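Local coordinates for SusD-like carbohydrate binding protein BF1063 (Bacteroides fragilis NCTC 9343, PDB 3I4G) that probably binds carbohydrate at the outer membrane of its bacterium, in the manner of SusD-type glycan-binding proteins, at residues F299-P304 with T493-W498; Y288-F293 with V440-R445. All coordinates share one frame; numbering follows the deposited sequence.

Contact 1 of 2, residues F299-P304 with T493-W498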
ATOM      1  N   PHE A 299      16.979  10.752 -13.369  1.00 10.12           N
ATOM      2  CA  PHE A 299      16.369  10.863 -14.669  1.00  9.33           C
ATOM      3  C   PHE A 299      16.168  12.313 -15.105  1.00 11.52           C
ATOM      4  O   PHE A 299      15.847  13.189 -14.290  1.00 12.58           O
ATOM      5  CB  PHE A 299      15.007  10.157 -14.691  1.00 11.29           C
ATOM      6  CG  PHE A 299      14.315  10.286 -16.008  1.00 10.42           C
ATOM      7  CD1 PHE A 299      14.776   9.638 -17.121  1.00 11.25           C
ATOM      8  CD2 PHE A 299      13.238  11.135 -16.130  1.00  8.76           C
ATOM      9  CE1 PHE A 299      14.144   9.785 -18.347  1.00  9.79           C
ATOM     10  CE2 PHE A 299      12.601  11.290 -17.346  1.00  9.24           C
ATOM     11  CZ  PHE A 299      13.066  10.635 -18.451  1.00  9.68           C
ATOM     12  N   SER A 300      16.360  12.552 -16.401  1.00  9.68           N
ATOM     13  CA  SER A 300      15.996  13.794 -17.042  1.00 12.21           C
ATOM     14  C   SER A 300      15.582  13.516 -18.477  1.00  9.32           C
ATOM     15  O   SER A 300      16.207  12.749 -19.142  1.00 11.49           O
ATOM     16  CB  SER A 300      17.143  14.796 -17.068  1.00 14.37           C
ATOM     17  OG  SER A 300      16.703  15.979 -17.724  1.00 16.15           O
ATOM     18  N   TYR A 301      14.477  14.131 -18.917  1.00 10.26           N
ATOM     19  CA  TYR A 301      14.041  14.041 -20.291  1.00 11.59           C
ATOM     20  C   TYR A 301      15.069  14.684 -21.213  1.00 12.75           C
ATOM     21  O   TYR A 301      15.099  14.388 -22.385  1.00 12.33           O
ATOM     22  CB  TYR A 301      12.707  14.756 -20.529  1.00 10.64           C
ATOM     23  CG  TYR A 301      11.505  14.093 -19.916  1.00  9.62           C
ATOM     24  CD1 TYR A 301      10.981  12.949 -20.466  1.00 10.33           C
ATOM     25  CD2 TYR A 301      10.858  14.658 -18.843  1.00  9.33           C
ATOM     26  CE1 TYR A 301       9.856  12.320 -19.910  1.00  9.66           C
ATOM     27  CE2 TYR A 301       9.755  14.045 -18.277  1.00  8.73           C
ATOM     28  CZ  TYR A 301       9.238  12.902 -18.832  1.00  8.46           C
ATOM     29  OH  TYR A 301       8.138  12.295 -18.283  1.00  9.27           O
ATOM     30  N   ASP A 302      15.899  15.568 -20.671  1.00 13.10           N
ATOM     31  CA  ASP A 302      16.906  16.254 -21.491  1.00 13.84           C
ATOM     32  C   ASP A 302      18.195  15.468 -21.685  1.00 14.59           C
ATOM     33  O   ASP A 302      19.078  15.909 -22.413  1.00 16.38           O
ATOM     34  CB  ASP A 302      17.195  17.613 -20.867  1.00 14.69           C
ATOM     35  CG  ASP A 302      15.976  18.520 -20.872  1.00 19.36           C
ATOM     36  OD1 ASP A 302      15.196  18.436 -21.842  1.00 24.82           O
ATOM     37  OD2 ASP A 302      15.828  19.331 -19.948  1.00 27.16           O
ATOM     38  N   ASP A 303      18.297  14.321 -21.043  1.00 13.55           N
ATOM     39  CA  ASP A 303      19.458  13.475 -21.118  1.00 12.22           C
ATOM     40  C   ASP A 303      19.337  12.620 -22.346  1.00 15.24           C
ATOM     41  O   ASP A 303      18.254  12.104 -22.638  1.00 13.08           O
ATOM     42  CB  ASP A 303      19.517  12.644 -19.849  1.00 14.29           C
ATOM     43  CG  ASP A 303      20.797  11.866 -19.723  1.00 15.33           C
ATOM     44  OD1 ASP A 303      21.022  10.932 -20.506  1.00 13.31           O
ATOM     45  OD2 ASP A 303      21.549  12.155 -18.763  1.00 17.24           O
ATOM     46  N   PRO A 304      20.442  12.438 -23.089  1.00 15.36           N
ATOM     47  CA  PRO A 304      20.339  11.659 -24.325  1.00 16.45           C
ATOM     48  C   PRO A 304      19.952  10.191 -24.140  1.00 17.57           C
ATOM     49  O   PRO A 304      19.586   9.541 -25.133  1.00 17.25           O
ATOM     50  CB  PRO A 304      21.747  11.776 -24.957  1.00 17.59           C
ATOM     51  CG  PRO A 304      22.616  12.386 -23.955  1.00 21.67           C
ATOM     52  CD  PRO A 304      21.791  13.002 -22.882  1.00 17.79           C
ATOM     53  N   THR A 493       6.483  21.798 -19.756  1.00  8.71           N
ATOM     54  CA  THR A 493       7.894  21.444 -19.671  1.00  9.77           C
ATOM     55  C   THR A 493       8.470  21.062 -21.040  1.00 10.58           C
ATOM     56  O   THR A 493       9.665  20.856 -21.162  1.00 10.58           O
ATOM     57  CB  THR A 493       8.152  20.302 -18.671  1.00 10.55           C
ATOM     58  OG1 THR A 493       7.659  19.045 -19.197  1.00  9.52           O
ATOM     59  CG2 THR A 493       7.521  20.610 -17.308  1.00 10.16           C
ATOM     60  N   GLY A 494       7.626  20.954 -22.054  1.00  9.18           N
ATOM     61  CA  GLY A 494       8.062  20.611 -23.399  1.00  9.46           C
ATOM     62  C   GLY A 494       8.304  19.147 -23.683  1.00  9.89           C
ATOM     63  O   GLY A 494       8.911  18.827 -24.697  1.00 10.83           O
ATOM     64  N   ASN A 495       7.806  18.270 -22.816  1.00  7.52           N
ATOM     65  CA  ASN A 495       8.036  16.836 -22.980  1.00  7.65           C
ATOM     66  C   ASN A 495       6.842  16.063 -23.488  1.00  8.65           C
ATOM     67  O   ASN A 495       6.854  14.835 -23.496  1.00  8.82           O
ATOM     68  CB  ASN A 495       8.592  16.278 -21.679  1.00  8.65           C
ATOM     69  CG  ASN A 495       9.890  16.940 -21.304  1.00 11.35           C
ATOM     70  OD1 ASN A 495      10.008  17.647 -20.273  1.00 14.70           O
ATOM     71  ND2 ASN A 495      10.852  16.786 -22.155  1.00  8.70           N
ATOM     72  N   TYR A 496       5.817  16.776 -23.934  1.00  8.54           N
ATOM     73  CA  TYR A 496       4.660  16.176 -24.605  1.00  8.15           C
ATOM     74  C   TYR A 496       3.909  15.160 -23.738  1.00  8.44           C
ATOM     75  O   TYR A 496       3.278  14.213 -24.232  1.00  8.08           O
ATOM     76  CB  TYR A 496       5.063  15.523 -25.956  1.00 10.85           C
ATOM     77  CG  TYR A 496       5.774  16.459 -26.900  1.00  9.32           C
ATOM     78  CD1 TYR A 496       7.163  16.603 -26.844  1.00 10.43           C
ATOM     79  CD2 TYR A 496       5.083  17.188 -27.827  1.00 10.31           C
ATOM     80  CE1 TYR A 496       7.815  17.490 -27.656  1.00 11.70           C
ATOM     81  CE2 TYR A 496       5.752  18.069 -28.691  1.00  9.79           C
ATOM     82  CZ  TYR A 496       7.097  18.176 -28.607  1.00  9.93           C
ATOM     83  OH  TYR A 496       7.766  19.071 -29.464  1.00 11.98           O
ATOM     84  N   ARG A 497       3.932  15.375 -22.420  1.00  7.77           N
ATOM     85  CA  ARG A 497       3.209  14.496 -21.506  1.00  7.83           C
ATOM     86  C   ARG A 497       1.712  14.797 -21.577  1.00  8.25           C
ATOM     87  O   ARG A 497       1.286  15.933 -21.703  1.00  7.50           O
ATOM     88  CB  ARG A 497       3.717  14.657 -20.075  1.00  8.09           C
ATOM     89  CG  ARG A 497       5.174  14.265 -19.907  1.00  8.20           C
ATOM     90  CD  ARG A 497       5.691  14.568 -18.521  1.00  7.60           C
ATOM     91  NE  ARG A 497       5.538  15.996 -18.266  1.00  7.96           N
ATOM     92  CZ  ARG A 497       5.404  16.544 -17.069  1.00  8.95           C
ATOM     93  NH1 ARG A 497       5.522  15.814 -15.974  1.00 10.12           N
ATOM     94  NH2 ARG A 497       5.133  17.829 -16.960  1.00  8.73           N
ATOM     95  N   TRP A 498       0.896  13.762 -21.491  1.00  8.41           N
ATOM     96  CA  TRP A 498      -0.553  13.910 -21.534  1.00  7.39           C
ATOM     97  C   TRP A 498      -1.072  14.625 -20.262  1.00  8.02           C
ATOM     98  O   TRP A 498      -0.675  14.259 -19.170  1.00  8.78           O
ATOM     99  CB  TRP A 498      -1.226  12.528 -21.681  1.00  8.37           C
ATOM    100  CG  TRP A 498      -2.678  12.572 -21.868  1.00  6.57           C
ATOM    101  CD1 TRP A 498      -3.644  12.222 -20.969  1.00  8.96           C
ATOM    102  CD2 TRP A 498      -3.366  12.995 -23.048  1.00  9.60           C
ATOM    103  NE1 TRP A 498      -4.876  12.406 -21.522  1.00  8.64           N
ATOM    104  CE2 TRP A 498      -4.742  12.883 -22.797  1.00  9.48           C
ATOM    105  CE3 TRP A 498      -2.949  13.474 -24.291  1.00 10.04           C
ATOM    106  CZ2 TRP A 498      -5.714  13.187 -23.769  1.00  8.75           C
ATOM    107  CZ3 TRP A 498      -3.910  13.799 -25.235  1.00  8.58           C
ATOM    108  CH2 TRP A 498      -5.269  13.638 -24.971  1.00  9.26           C
TER
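A stack of Y301 on the side chain of N495 joins two loops far apart in sequence: a type I beta turn, S300 to D303, in the loop after helix 285-288, and the loop leading into strand 497-502 of the two-stranded antiparallel sheet. The amide plane lies 24° from that of the phenol ring. CB of N495 stands over the ring as a CH-pi contact, 4.0 Å from the Y301 centroid and close to the ring normal, while F299 CE2 lies over the centre of the opposite face. The flat, compact amide of N495 suits a place against the ring face. Further along the tyrosine, R497 crosses at about a right angle, and its CD rests 3.3 Å from Y301 OH. A bend at chi3 (-59°) turns the arginine chain beyond this methylene, and its guanidinium forms salt bridges with D491 and E289. The turn that presents Y301 is steadied by S300, whose OG accepts from D302 N at 3.1 Å in an ST turn. Across these segments the union rests on ring-face and methylene packing, whereas the polar ends turn to acidic residues alongside: Y301 OH hydrogen-bonds to E289, the same carboxylate that R497 pairs with.

Contact 2 of 2, residues Y288-F293 with V440-R445; sequences YESYEF and VRHERR
H442 reaches out from its helix with the NE2 edge of its imidazole directed at S290, donating to the backbone O of S290 at 2.8 Å. The carbonyl oxygen lies almost in the ring plane, yet the N-H...O angle is bent to 147° and the donor stands 40° above the carbonyl plane. S290 OG sits 3.0 Å from the same NE2, placing both oxygens of the residue beside one nitrogen. CG of H442 lies opposite its backbone N (chi1 177°), which carries the ring outward across the gap. A side-chain-to-main-chain bond thus ties helix 433-447 to the loop that follows helix 285-288, in a largely helical family placed in the TPR clan. One helical turn beyond H442, R445 runs out extended, and S290 CB rests over one face of its guanidinium, whose polar atoms are held by N62 and D286. A small residue suits this place, since serine fits between imidazole and guanidinium. OE2 of E292 comes obliquely toward the CE1-ND1 side of the imidazole, 3.9 Å from H442 CE1, with the carboxylate and ring nearly coplanar; the other oxygen of E292 is salt-bridged to R418. A water donates to E443 OE1 at 2.8 Å and weakly to E292 OE2, bridging two carboxylates that R418 also pairs with.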
ATOM      1  N   TYR A 288       6.836   7.673 -13.061  1.00  8.91           N
ATOM      2  CA  TYR A 288       7.688   7.332 -14.185  1.00  8.98           C
ATOM      3  C   TYR A 288       9.031   8.073 -14.174  1.00  9.60           C
ATOM      4  O   TYR A 288      10.081   7.472 -14.432  1.00  8.97           O
ATOM      5  CB  TYR A 288       6.963   7.569 -15.529  1.00  9.83           C
ATOM      6  CG  TYR A 288       7.922   7.544 -16.680  1.00  9.55           C
ATOM      7  CD1 TYR A 288       8.461   6.326 -17.103  1.00 11.36           C
ATOM      8  CD2 TYR A 288       8.344   8.701 -17.319  1.00  9.68           C
ATOM      9  CE1 TYR A 288       9.384   6.287 -18.127  1.00 11.15           C
ATOM     10  CE2 TYR A 288       9.299   8.631 -18.355  1.00 10.12           C
ATOM     11  CZ  TYR A 288       9.799   7.406 -18.707  1.00 10.71           C
ATOM     12  OH  TYR A 288      10.743   7.281 -19.746  1.00 15.56           O
ATOM     13  N   GLU A 289       9.009   9.357 -13.875  1.00  8.35           N
ATOM     14  CA  GLU A 289      10.188  10.207 -13.876  1.00  8.14           C
ATOM     15  C   GLU A 289      11.115  10.016 -12.678  1.00  8.97           C
ATOM     16  O   GLU A 289      12.234  10.510 -12.688  1.00  9.85           O
ATOM     17  CB  GLU A 289       9.743  11.672 -13.906  1.00  9.47           C
ATOM     18  CG  GLU A 289       9.031  12.054 -15.184  1.00  9.30           C
ATOM     19  CD  GLU A 289       8.217  13.315 -15.085  1.00 10.28           C
ATOM     20  OE1 GLU A 289       8.328  14.050 -14.071  1.00 12.13           O
ATOM     21  OE2 GLU A 289       7.429  13.562 -16.012  1.00  9.13           O
ATOM     22  N   SER A 290      10.655   9.292 -11.666  1.00  9.31           N
ATOM     23  CA  SER A 290      11.413   9.172 -10.432  1.00  8.42           C
ATOM     24  C   SER A 290      12.558   8.147 -10.516  1.00  8.90           C
ATOM     25  O   SER A 290      13.584   8.304  -9.844  1.00  9.92           O
ATOM     26  CB  SER A 290      10.439   8.851  -9.270  1.00  8.20           C
ATOM     27  OG  SER A 290      11.138   9.002  -8.037  1.00 11.52           O
ATOM     28  N   TYR A 291      12.398   7.109 -11.313  1.00  9.45           N
ATOM     29  CA  TYR A 291      13.370   6.044 -11.405  1.00  9.31           C
ATOM     30  C   TYR A 291      14.709   6.571 -11.935  1.00  8.69           C
ATOM     31  O   TYR A 291      14.749   7.355 -12.877  1.00  9.91           O
ATOM     32  CB  TYR A 291      12.868   4.933 -12.323  1.00  9.28           C
ATOM     33  CG  TYR A 291      11.649   4.227 -11.837  1.00  8.63           C
ATOM     34  CD1 TYR A 291      11.728   3.127 -11.022  1.00  8.93           C
ATOM     35  CD2 TYR A 291      10.396   4.652 -12.214  1.00  8.79           C
ATOM     36  CE1 TYR A 291      10.591   2.484 -10.544  1.00  7.29           C
ATOM     37  CE2 TYR A 291       9.270   4.021 -11.755  1.00  8.18           C
ATOM     38  CZ  TYR A 291       9.360   2.945 -10.930  1.00  7.17           C
ATOM     39  OH  TYR A 291       8.224   2.289 -10.467  1.00  8.81           O
ATOM     40  N   GLU A 292      15.815   6.179 -11.332  1.00  7.73           N
ATOM     41  CA  GLU A 292      17.108   6.567 -11.863  1.00  9.13           C
ATOM     42  C   GLU A 292      17.421   5.933 -13.212  1.00  8.48           C
ATOM     43  O   GLU A 292      16.785   4.986 -13.639  1.00  9.22           O
ATOM     44  CB  GLU A 292      18.190   6.160 -10.869  1.00  8.62           C
ATOM     45  CG  GLU A 292      18.120   6.923  -9.562  1.00  9.70           C
ATOM     46  CD  GLU A 292      18.808   6.230  -8.388  1.00 12.53           C
ATOM     47  OE1 GLU A 292      19.508   5.215  -8.556  1.00 14.60           O
ATOM     48  OE2 GLU A 292      18.697   6.774  -7.261  1.00 17.58           O
ATOM     49  N   PHE A 293      18.444   6.475 -13.897  1.00  9.19           N
ATOM     50  CA  PHE A 293      19.052   5.764 -14.983  1.00  9.44           C
ATOM     51  C   PHE A 293      19.797   4.580 -14.351  1.00  8.84           C
ATOM     52  O   PHE A 293      20.062   4.536 -13.146  1.00 10.72           O
ATOM     53  CB  PHE A 293      20.031   6.656 -15.759  1.00  9.59           C
ATOM     54  CG  PHE A 293      19.358   7.707 -16.602  1.00  9.11           C
ATOM     55  CD1 PHE A 293      18.619   7.339 -17.721  1.00 12.17           C
ATOM     56  CD2 PHE A 293      19.514   9.048 -16.335  1.00 12.78           C
ATOM     57  CE1 PHE A 293      18.030   8.316 -18.514  1.00 12.11           C
ATOM     58  CE2 PHE A 293      18.903  10.010 -17.123  1.00 12.95           C
ATOM     59  CZ  PHE A 293      18.173   9.642 -18.199  1.00 11.65           C
ATOM     60  N   VAL A 440      16.909   8.130   1.120  1.00 10.23           N
ATOM     61  CA  VAL A 440      16.108   7.025   1.659  1.00  9.13           C
ATOM     62  C   VAL A 440      14.636   7.183   1.280  1.00 10.23           C
ATOM     63  O   VAL A 440      13.975   6.206   0.930  1.00 10.58           O
ATOM     64  CB  VAL A 440      16.288   6.875   3.180  1.00 10.58           C
ATOM     65  CG1 VAL A 440      15.508   5.678   3.668  1.00 13.03           C
ATOM     66  CG2 VAL A 440      17.737   6.680   3.531  1.00 15.32           C
ATOM     67  N   ARG A 441      14.096   8.388   1.379  1.00  8.90           N
ATOM     68  CA  ARG A 441      12.696   8.611   1.002  1.00  8.31           C
ATOM     69  C   ARG A 441      12.487   8.272  -0.441  1.00  9.34           C
ATOM     70  O   ARG A 441      11.479   7.656  -0.805  1.00  9.14           O
ATOM     71  CB  ARG A 441      12.250  10.054   1.258  1.00  8.75           C
ATOM     72  CG  ARG A 441      12.176  10.371   2.729  1.00  9.43           C
ATOM     73  CD  ARG A 441      11.527  11.705   2.966  1.00  9.69           C
ATOM     74  NE  ARG A 441      11.426  11.992   4.406  1.00 10.64           N
ATOM     75  CZ  ARG A 441      10.873  13.095   4.901  1.00  9.92           C
ATOM     76  NH1 ARG A 441      10.461  14.048   4.086  1.00 10.96           N
ATOM     77  NH2 ARG A 441      10.773  13.250   6.227  1.00  9.41           N
ATOM     78  N   HIS A 442      13.440   8.663  -1.275  1.00  8.73           N
ATOM     79  CA  HIS A 442      13.336   8.358  -2.695  1.00  8.92           C
ATOM     80  C   HIS A 442      13.444   6.853  -2.954  1.00 10.12           C
ATOM     81  O   HIS A 442      12.695   6.298  -3.773  1.00  9.62           O
ATOM     82  CB  HIS A 442      14.417   9.101  -3.479  1.00  9.74           C
ATOM     83  CG  HIS A 442      14.402   8.777  -4.926  1.00 10.41           C
ATOM     84  ND1 HIS A 442      15.273   7.882  -5.503  1.00 12.37           N
ATOM     85  CD2 HIS A 442      13.545   9.155  -5.899  1.00 12.18           C
ATOM     86  CE1 HIS A 442      14.960   7.747  -6.790  1.00 11.48           C
ATOM     87  NE2 HIS A 442      13.933   8.527  -7.055  1.00 11.92           N
ATOM     88  N   GLU A 443      14.372   6.160  -2.289  1.00  9.98           N
ATOM     89  CA  GLU A 443      14.510   4.743  -2.502  1.00 10.08           C
ATOM     90  C   GLU A 443      13.239   4.035  -2.074  1.00 10.95           C
ATOM     91  O   GLU A 443      12.806   3.096  -2.725  1.00 10.78           O
ATOM     92  CB  GLU A 443      15.730   4.198  -1.753  1.00 11.52           C
ATOM     93  CG  GLU A 443      16.034   2.770  -2.105  1.00 10.55           C
ATOM     94  CD  GLU A 443      16.508   2.625  -3.557  1.00 11.53           C
ATOM     95  OE1 GLU A 443      17.146   3.561  -4.130  1.00 12.08           O
ATOM     96  OE2 GLU A 443      16.280   1.555  -4.140  1.00 12.02           O
ATOM     97  N   ARG A 444      12.656   4.452  -0.959  1.00  9.89           N
ATOM     98  CA  ARG A 444      11.447   3.894  -0.501  1.00  9.06           C
ATOM     99  C   ARG A 444      10.333   4.085  -1.544  1.00  8.93           C
ATOM    100  O   ARG A 444       9.533   3.186  -1.814  1.00  9.68           O
ATOM    101  CB  ARG A 444      11.079   4.539   0.843  1.00 12.68           C
ATOM    102  CG  ARG A 444       9.890   4.002   1.480  1.00 10.83           C
ATOM    103  CD  ARG A 444       9.658   4.760   2.823  1.00 11.22           C
ATOM    104  NE  ARG A 444       8.452   4.279   3.426  1.00 10.71           N
ATOM    105  CZ  ARG A 444       8.359   3.361   4.363  1.00  8.90           C
ATOM    106  NH1 ARG A 444       9.437   2.786   4.909  1.00 10.47           N
ATOM    107  NH2 ARG A 444       7.157   3.027   4.747  1.00 10.34           N
ATOM    108  N   ARG A 445      10.244   5.265  -2.144  1.00  7.98           N
ATOM    109  CA  ARG A 445       9.259   5.540  -3.197  1.00  7.40           C
ATOM    110  C   ARG A 445       9.402   4.550  -4.341  1.00  8.77           C
ATOM    111  O   ARG A 445       8.424   3.950  -4.801  1.00  8.67           O
ATOM    112  CB  ARG A 445       9.428   6.961  -3.737  1.00  8.24           C
ATOM    113  CG  ARG A 445       8.383   7.310  -4.735  1.00  8.43           C
ATOM    114  CD  ARG A 445       8.518   8.663  -5.361  1.00  8.85           C
ATOM    115  NE  ARG A 445       7.292   8.953  -6.161  1.00  8.12           N
ATOM    116  CZ  ARG A 445       7.088  10.042  -6.880  1.00  9.29           C
ATOM    117  NH1 ARG A 445       8.004  10.981  -6.977  1.00  8.82           N
ATOM    118  NH2 ARG A 445       5.952  10.168  -7.539  1.00  9.04           N
TER
HETATM  119  O   HOH W   1      16.469   5.083  -6.439  1.00 15.16           O

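In the fold
The centres of contacts 1 and 2 lie about 17 Å apart, on the same side of the chain's centre, contact 1 being the more peripheral. Segments 288-293 and 299-304 come first, both in the connection from helix 285-288 to helix 317-322; helix 433-447 and then strand 497-502 follow, so the pairings interleave along the chain. E289 couples them directly: its OE2 forms a salt bridge with R497 NH1 at 3.0 Å and probably a hydrogen bond with Y301 OH at 2.7 Å. F299 also packs on the backbone of E289 and Y291. The one connection therefore meets helix 433-447 in contact 2 and the start of strand 497-502 in contact 1, with E289 joining the two.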